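Local coordinates for Lin1840 protein (Listeria innocua serovar 6a, PDB 4ZOE) that probably hydrolyses terminal, non-reducing beta-D-glucosyl residues to release beta-D-glucose, as a family 3 glycoside hydrolase involved in beta-1,2-glucan metabolism, at residues 548-553 and 598-603; 566-571 and 654-659; 645-650 and 700-705. The protein carries 1 engineered substitution. All coordinates share one frame; numbering follows the deposited sequence.

The three contacts lead from the C-terminal domain of the family 3 hydrolase into its fibronectin type III-like domain. Interaction 1 pairs two stretches of the irregular region between helix 532-541 and strand 607-611, and interaction 2 brings a further stretch of that region against the loop before strand 659-668 of the fibronectin-like domain. Interaction 3 is a strand pair of the latter, ending at the magnesium ion. Interactions 2 and 3 have centres 11 Å apart and are joined where Glu659 O lies 2.9 Å from Leu646 N, a probable hydrogen bond; both touch the second subunit. Interaction 1, its centre 21 Å from that of interaction 3, reaches it through Phe598 CD2, 3.4 Å from Tyr645 OH.

Interaction 1: 548-553 and 598-603; sequences GKLSMS and FGYGKS
Lys549 NZ donates to Gly601 O at 3.1 Å, approaching 34° out of the carbonyl plane, while Glu640 takes the same ammonium in a salt bridge. Lys549 NZ also gives to two waters, one of them shared with Gly601 N. Two backbone bonds reinforce this grip. Gly599 N gives a nearly straight bond to Leu550 O (2.7 Å, 170° at the hydrogen) lying in the carbonyl plane, and Leu550 N reaches Tyr600 O at 2.8 Å from well above its plane. Other waters link Gly548 O to Lys602 O and Ser553 OG to Phe598 N. With no side chain on Gly601, the chains can close up until its CA comes 3.5 Å from Gly548 O in a CA-H...O contact. The Lys549 chain is bent about its CB-CG bond (chi2 -63°), which lays CD 3.3 Å from Gly599 O and carries NZ on to Gly601. Farther along, the Phe598 ring puts CD1 3.5 Å from Ser551 O, which sits at the ring edge in its plane; Leu550 O lies over a face, and Tyr565 stacks on the ring. Leu550 CD1 comes 4.5 Å from Tyr600 CD2, at that ring's edge. Two irregular segments of the C-terminal domain are thus paired mainly through their backbones, and the buried lysine, its charge probably balanced by Glu640, links the pair to strand 638-648.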
# COMPACT_ATOMS: atom_id res chain seq x y z
N GLY A 548 6.69 -8.42 27.72
CA GLY A 548 6.80 -7.88 26.39
C GLY A 548 5.50 -7.31 25.93
O GLY A 548 4.47 -7.68 26.39
N LYS A 549 5.58 -6.36 25.00
CA LYS A 549 4.40 -5.69 24.45
C LYS A 549 4.64 -5.67 22.94
O LYS A 549 5.79 -5.56 22.49
CB LYS A 549 4.32 -4.23 24.90
CG LYS A 549 4.27 -3.99 26.38
CD LYS A 549 3.01 -4.56 27.06
CE LYS A 549 2.84 -3.92 28.44
NZ LYS A 549 1.68 -4.45 29.20
N LEU A 550 3.57 -5.75 22.16
CA LEU A 550 3.72 -5.77 20.75
C LEU A 550 4.28 -4.49 20.24
O LEU A 550 3.79 -3.46 20.51
CB LEU A 550 2.39 -6.15 20.03
CG LEU A 550 1.82 -7.53 20.25
CD1 LEU A 550 0.50 -7.57 19.49
CD2 LEU A 550 2.71 -8.61 19.76
N SER A 551 5.35 -4.62 19.43
CA SER A 551 5.84 -3.45 18.68
C SER A 551 5.40 -3.35 17.24
O SER A 551 5.75 -2.35 16.51
CB SER A 551 7.31 -3.35 18.83
OG SER A 551 7.84 -4.37 18.15
N MET A 552 4.60 -4.34 16.81
CA MET A 552 3.97 -4.29 15.53
C MET A 552 2.56 -4.88 15.65
O MET A 552 2.39 -5.91 16.34
CB MET A 552 4.77 -5.02 14.53
CG MET A 552 4.43 -4.70 13.09
SD MET A 552 5.58 -5.51 11.97
CE MET A 552 4.99 -4.65 10.48
N SER A 553 1.59 -4.29 14.98
CA SER A 553 0.21 -4.73 14.96
C SER A 553 0.01 -6.12 14.36
O SER A 553 0.73 -6.49 13.42
CB SER A 553 -0.57 -3.72 14.13
OG SER A 553 -0.65 -2.51 14.84
N PHE A 598 -0.61 -2.31 18.88
CA PHE A 598 0.73 -1.86 19.33
C PHE A 598 0.67 -1.70 20.89
O PHE A 598 -0.27 -1.16 21.45
CB PHE A 598 1.10 -0.56 18.65
CG PHE A 598 2.42 0.01 19.04
CD1 PHE A 598 3.58 -0.35 18.37
CD2 PHE A 598 2.50 0.99 20.03
CE1 PHE A 598 4.76 0.19 18.75
CE2 PHE A 598 3.70 1.51 20.42
CZ PHE A 598 4.84 1.09 19.81
N GLY A 599 1.72 -2.07 21.55
CA GLY A 599 1.83 -1.82 22.99
C GLY A 599 1.06 -2.77 23.87
O GLY A 599 1.13 -2.63 25.08
N TYR A 600 0.42 -3.80 23.28
CA TYR A 600 -0.29 -4.82 24.06
C TYR A 600 0.58 -6.03 24.44
O TYR A 600 1.30 -6.57 23.67
CB TYR A 600 -1.44 -5.34 23.20
CG TYR A 600 -2.16 -6.56 23.76
CD1 TYR A 600 -3.10 -6.42 24.77
CD2 TYR A 600 -1.93 -7.83 23.23
CE1 TYR A 600 -3.75 -7.55 25.30
CE2 TYR A 600 -2.60 -8.97 23.73
CZ TYR A 600 -3.49 -8.79 24.78
OH TYR A 600 -4.16 -9.85 25.27
N GLY A 601 0.38 -6.50 25.67
CA GLY A 601 0.95 -7.75 26.15
C GLY A 601 0.41 -7.94 27.56
O GLY A 601 0.14 -7.00 28.29
N LYS A 602 0.27 -9.19 27.93
CA LYS A 602 -0.23 -9.57 29.25
C LYS A 602 0.87 -9.79 30.27
O LYS A 602 2.12 -9.75 29.98
CB LYS A 602 -1.18 -10.81 29.15
CG LYS A 602 -2.37 -10.54 28.27
CD LYS A 602 -3.24 -11.79 28.17
CE LYS A 602 -3.83 -12.22 29.53
NZ LYS A 602 -4.69 -11.18 30.18
N SER A 603 0.39 -10.02 31.49
CA SER A 603 1.33 -10.31 32.60
C SER A 603 0.65 -11.30 33.59
O SER A 603 -0.58 -11.46 33.62
CB SER A 603 1.74 -8.97 33.26
OG SER A 603 2.38 -9.15 34.54
O HOH W 1 3.80 -10.10 27.66
O HOH W 2 -0.78 -4.00 27.42
O HOH W 3 2.67 -6.99 30.38
O HOH W 4 -2.11 -1.13 16.73

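Interaction 2: 566-571 and 654-659; sequences NHLRTG and SRPVKE
In His567 a chi1 of 61° sets CG between the backbone N and the carbonyl carbon, and the ring then turns one face to Val657 CG2, 4.0 Å from the ring centroid in a CH-pi contact. The ring's rotation is fixed by ND1, which donates to Leu568 O at 3.0 Å with the acceptor in the ring plane. In Leu568 CG sits beside the backbone N, opposite the carbonyl carbon (chi1 -58°), and its CD2 branch lies against segment 654-659, 3.4 Å from Ser654 O and 4.1 Å from Pro656 CD. The one direct hydrogen bond between the segments runs from Val657 N to His567 O (2.8 Å), and Pro656 CA closes on the same oxygen in a CA-H...O contact. Three waters extend the seam. One accepts a hydrogen bond from Arg569 N and donates to Ser654 OG and Arg655 O; a second joins Thr570 N to Ser654 OG; the third lies between Asn566 ND2 and Glu659 OE2. Arg655 holds Glu659 end-on, NH2 lying 2.9 Å from OE1, which also pairs with Lys661. Ser654 OG and Arg569 NH1 also bond to His280 O and Asn279 O of the second subunit, so this domain junction lies at the dimer interface. Lys658 O is buried with no polar partner; Asn566 CA makes a CA-H...O contact to it and Asn566 CB lies 3.2 Å away. The chemistry is therefore mixed: one backbone bond, much bridging water, and small apolar groups that fit the two segments together.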
# COMPACT_ATOMS: atom_id res chain seq x y z
N ASN A 566 -0.76 4.28 14.68
CA ASN A 566 -0.56 5.73 14.50
C ASN A 566 -1.13 6.17 13.19
O ASN A 566 -0.47 6.74 12.30
CB ASN A 566 0.91 6.13 14.72
CG ASN A 566 1.86 5.43 13.83
OD1 ASN A 566 1.66 4.26 13.44
ND2 ASN A 566 3.01 6.11 13.58
N HIS A 567 -2.42 5.94 13.05
CA HIS A 567 -3.11 6.19 11.79
C HIS A 567 -3.90 7.50 11.84
O HIS A 567 -4.18 8.04 12.93
CB HIS A 567 -4.02 5.00 11.49
CG HIS A 567 -5.07 4.78 12.51
ND1 HIS A 567 -6.24 5.50 12.51
CD2 HIS A 567 -5.14 3.94 13.58
CE1 HIS A 567 -6.99 5.14 13.55
NE2 HIS A 567 -6.35 4.21 14.22
N LEU A 568 -4.31 7.95 10.67
CA LEU A 568 -5.03 9.20 10.57
C LEU A 568 -6.46 8.88 10.83
O LEU A 568 -6.93 7.73 10.69
CB LEU A 568 -4.84 9.84 9.20
CG LEU A 568 -3.34 10.14 8.83
CD1 LEU A 568 -3.48 10.86 7.46
CD2 LEU A 568 -2.58 10.88 9.90
N ARG A 569 -7.19 9.91 11.13
CA ARG A 569 -8.57 9.72 11.46
C ARG A 569 -9.54 9.45 10.33
O ARG A 569 -10.58 8.84 10.58
CB ARG A 569 -8.96 10.93 12.29
CG ARG A 569 -10.30 10.86 12.97
CD ARG A 569 -10.21 11.64 14.29
NE ARG A 569 -11.41 11.41 15.06
CZ ARG A 569 -12.53 12.11 14.96
NH1 ARG A 569 -12.68 13.10 14.11
NH2 ARG A 569 -13.57 11.75 15.69
N THR A 570 -9.27 10.01 9.13
CA THR A 570 -10.16 10.11 8.02
C THR A 570 -11.29 11.14 8.28
O THR A 570 -11.46 11.66 9.38
CB THR A 570 -10.81 8.76 7.51
OG1 THR A 570 -11.99 8.48 8.23
CG2 THR A 570 -9.83 7.51 7.56
N GLY A 571 -12.02 11.39 7.20
CA GLY A 571 -13.21 12.25 7.25
C GLY A 571 -14.42 11.61 7.84
O GLY A 571 -15.36 12.36 8.22
N SER A 654 -3.20 16.49 8.58
CA SER A 654 -4.06 15.62 9.38
C SER A 654 -3.05 14.79 10.16
O SER A 654 -2.22 14.20 9.53
CB SER A 654 -4.99 14.76 8.43
OG SER A 654 -5.78 13.84 9.17
N ARG A 655 -3.08 14.74 11.52
CA ARG A 655 -2.04 14.09 12.31
C ARG A 655 -2.60 12.80 12.84
O ARG A 655 -3.82 12.66 13.01
CB ARG A 655 -1.56 14.98 13.50
CG ARG A 655 -1.08 16.35 13.01
CD ARG A 655 0.44 16.37 12.72
NE ARG A 655 1.13 16.05 13.90
CZ ARG A 655 1.97 15.03 14.14
NH1 ARG A 655 2.28 14.03 13.32
NH2 ARG A 655 2.41 14.97 15.33
N PRO A 656 -1.74 11.90 13.16
CA PRO A 656 -2.17 10.59 13.71
C PRO A 656 -2.94 10.69 14.98
O PRO A 656 -2.83 11.67 15.73
CB PRO A 656 -0.90 9.83 13.96
CG PRO A 656 0.20 10.75 13.49
CD PRO A 656 -0.30 12.04 13.06
N VAL A 657 -3.81 9.72 15.18
CA VAL A 657 -4.71 9.76 16.38
C VAL A 657 -3.98 9.62 17.71
O VAL A 657 -4.46 10.10 18.73
CB VAL A 657 -5.82 8.68 16.34
CG1 VAL A 657 -6.78 8.97 15.19
CG2 VAL A 657 -5.24 7.29 16.27
N LYS A 658 -2.82 8.96 17.65
CA LYS A 658 -1.82 8.87 18.70
C LYS A 658 -0.45 8.66 18.07
O LYS A 658 -0.28 8.01 17.02
CB LYS A 658 -1.95 7.57 19.58
CG LYS A 658 -3.16 7.43 20.34
CD LYS A 658 -3.14 6.20 21.19
CE LYS A 658 -4.23 6.21 22.17
NZ LYS A 658 -5.59 6.20 21.60
N GLU A 659 0.55 9.13 18.81
CA GLU A 659 1.94 8.73 18.57
C GLU A 659 2.66 8.53 19.88
O GLU A 659 2.51 9.36 20.81
CB GLU A 659 2.63 9.86 17.83
CG GLU A 659 2.15 10.25 16.43
CD GLU A 659 2.97 11.42 15.85
OE1 GLU A 659 3.18 12.48 16.51
OE2 GLU A 659 3.44 11.31 14.73
O HOH W 5 3.52 9.06 13.27
O HOH W 6 -5.95 12.42 11.41
O HOH W 7 -7.44 11.99 7.94

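Interaction 3: 645-650 and 700-705; sequences YLQDVT and LHRVFV. With MG (magnesium ion), chain C.
Gln647 and Arg702 bond to each other three times. Gln647 N donates to Arg702 O at 3.0 Å, Arg702 N returns to Gln647 O, and Arg702 NH1 reaches Gln647 OE1 at 2.9 Å. The amide oxygen lies in the guanidinium plane, yet NH1 stands 45° out of the amide plane; NH1 also gives to a water. Val649 CG2 covers one face of this guanidinium. Tyr645 and Phe704 form the next hydrogen-bonded pair: Tyr645 N gives to Phe704 O and Phe704 N to Tyr645 O, each at 2.9 Å. The strands are antiparallel neighbours in the sheet of the fibronectin type III-like domain, with strand 712-720 and strand 659-668 flanking them. On the face bearing Leu646 and Val703, CD2 of the former meets CG2 of the latter at 3.5 Å. Where strand 638-648 ends, Val649 N donates to Leu700 O, which also accepts a hydrogen bond from a magnesium-bound water. The ion is six-coordinate: Asp648 OD1 at 2.0 Å, Thr650 O at 2.1 Å and four waters, one of them donating to Asp648 OD2. With CG swung opposite the backbone N (chi1 -170°), the Asp648 carboxylate lies by the His701 ring, their planes 26° apart, CE1 3.4 Å from Asp648 CG.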
# COMPACT_ATOMS: atom_id res chain seq x y z
N TYR A 645 1.49 8.60 25.00
CA TYR A 645 1.20 9.04 23.65
C TYR A 645 0.70 10.47 23.61
O TYR A 645 0.12 10.98 24.58
CB TYR A 645 0.15 8.11 23.03
CG TYR A 645 0.49 6.65 22.99
CD1 TYR A 645 0.32 5.84 24.08
CD2 TYR A 645 0.91 6.07 21.81
CE1 TYR A 645 0.59 4.49 24.05
CE2 TYR A 645 1.26 4.73 21.73
CZ TYR A 645 1.10 3.94 22.86
OH TYR A 645 1.34 2.63 22.82
N LEU A 646 0.94 11.14 22.50
CA LEU A 646 0.44 12.45 22.24
C LEU A 646 -0.39 12.45 20.93
O LEU A 646 -0.08 11.72 19.98
CB LEU A 646 1.59 13.40 22.01
CG LEU A 646 2.11 14.31 23.10
CD1 LEU A 646 2.87 15.49 22.44
CD2 LEU A 646 1.07 14.78 24.09
N GLN A 647 -1.45 13.25 20.90
CA GLN A 647 -2.23 13.53 19.75
C GLN A 647 -2.34 15.04 19.54
O GLN A 647 -2.56 15.78 20.50
CB GLN A 647 -3.66 13.02 19.93
CG GLN A 647 -4.53 13.29 18.72
CD GLN A 647 -6.00 12.88 18.91
OE1 GLN A 647 -6.47 12.57 20.02
NE2 GLN A 647 -6.73 12.87 17.81
N ASP A 648 -2.17 15.48 18.28
CA ASP A 648 -2.37 16.81 17.88
C ASP A 648 -3.78 16.87 17.28
O ASP A 648 -3.98 16.42 16.19
CB ASP A 648 -1.30 17.22 16.89
CG ASP A 648 -1.28 18.71 16.59
OD1 ASP A 648 -2.17 19.48 16.94
OD2 ASP A 648 -0.35 19.12 15.89
N VAL A 649 -4.73 17.44 17.99
CA VAL A 649 -6.14 17.34 17.59
C VAL A 649 -6.50 17.99 16.27
O VAL A 649 -7.23 17.39 15.50
CB VAL A 649 -7.07 17.78 18.73
CG1 VAL A 649 -8.48 17.74 18.27
CG2 VAL A 649 -6.82 16.88 19.93
N THR A 650 -6.00 19.21 16.04
CA THR A 650 -6.23 20.01 14.83
C THR A 650 -4.92 20.57 14.37
O THR A 650 -4.15 21.09 15.16
CB THR A 650 -7.21 21.12 15.13
OG1 THR A 650 -8.34 20.56 15.83
CG2 THR A 650 -7.64 21.89 13.87
N LEU A 700 -4.86 22.47 20.80
CA LEU A 700 -5.18 21.38 21.72
C LEU A 700 -4.40 20.12 21.38
O LEU A 700 -4.45 19.70 20.23
CB LEU A 700 -6.69 21.06 21.61
CG LEU A 700 -7.23 19.99 22.56
CD1 LEU A 700 -7.11 20.42 24.03
CD2 LEU A 700 -8.69 19.59 22.31
N HIS A 701 -3.73 19.52 22.39
CA HIS A 701 -3.18 18.18 22.34
C HIS A 701 -3.85 17.27 23.38
O HIS A 701 -4.32 17.72 24.47
CB HIS A 701 -1.65 18.24 22.58
CG HIS A 701 -0.93 18.91 21.46
ND1 HIS A 701 -0.21 18.24 20.50
CD2 HIS A 701 -0.90 20.21 21.10
CE1 HIS A 701 0.19 19.09 19.58
NE2 HIS A 701 -0.16 20.31 19.96
N ARG A 702 -3.95 15.99 23.07
CA ARG A 702 -4.30 15.02 24.07
C ARG A 702 -3.13 14.24 24.45
O ARG A 702 -2.36 13.94 23.63
CB ARG A 702 -5.39 14.09 23.61
CG ARG A 702 -6.67 14.85 23.35
CD ARG A 702 -7.70 13.85 22.88
NE ARG A 702 -8.89 14.61 22.53
CZ ARG A 702 -9.47 14.70 21.32
NH1 ARG A 702 -9.01 14.04 20.28
NH2 ARG A 702 -10.53 15.47 21.15
N VAL A 703 -3.03 13.92 25.72
CA VAL A 703 -1.97 13.13 26.27
C VAL A 703 -2.60 11.86 26.79
O VAL A 703 -3.63 11.92 27.45
CB VAL A 703 -1.26 13.87 27.48
CG1 VAL A 703 -0.01 13.09 27.98
CG2 VAL A 703 -0.76 15.21 27.06
N PHE A 704 -1.98 10.69 26.50
CA PHE A 704 -2.52 9.38 26.82
C PHE A 704 -1.50 8.66 27.63
O PHE A 704 -0.34 8.53 27.21
CB PHE A 704 -2.87 8.51 25.54
CG PHE A 704 -3.78 9.19 24.56
CD1 PHE A 704 -3.29 10.01 23.61
CD2 PHE A 704 -5.14 8.95 24.58
CE1 PHE A 704 -4.09 10.59 22.69
CE2 PHE A 704 -5.97 9.50 23.65
CZ PHE A 704 -5.47 10.38 22.70
N VAL A 705 -1.88 8.20 28.82
CA VAL A 705 -0.99 7.46 29.62
C VAL A 705 -1.54 6.05 29.96
O VAL A 705 -2.62 5.89 30.46
CB VAL A 705 -0.77 8.20 30.96
CG1 VAL A 705 0.26 7.42 31.78
CG2 VAL A 705 -0.31 9.59 30.69
MG MG C . -2.66 21.39 16.65
O HOH W 8 -9.92 13.67 17.45
O HOH W 9 -1.05 21.59 15.29
O HOH W 10 -4.46 20.98 17.99
O HOH W 11 -3.29 23.31 16.21
O HOH W 12 -1.49 22.01 18.26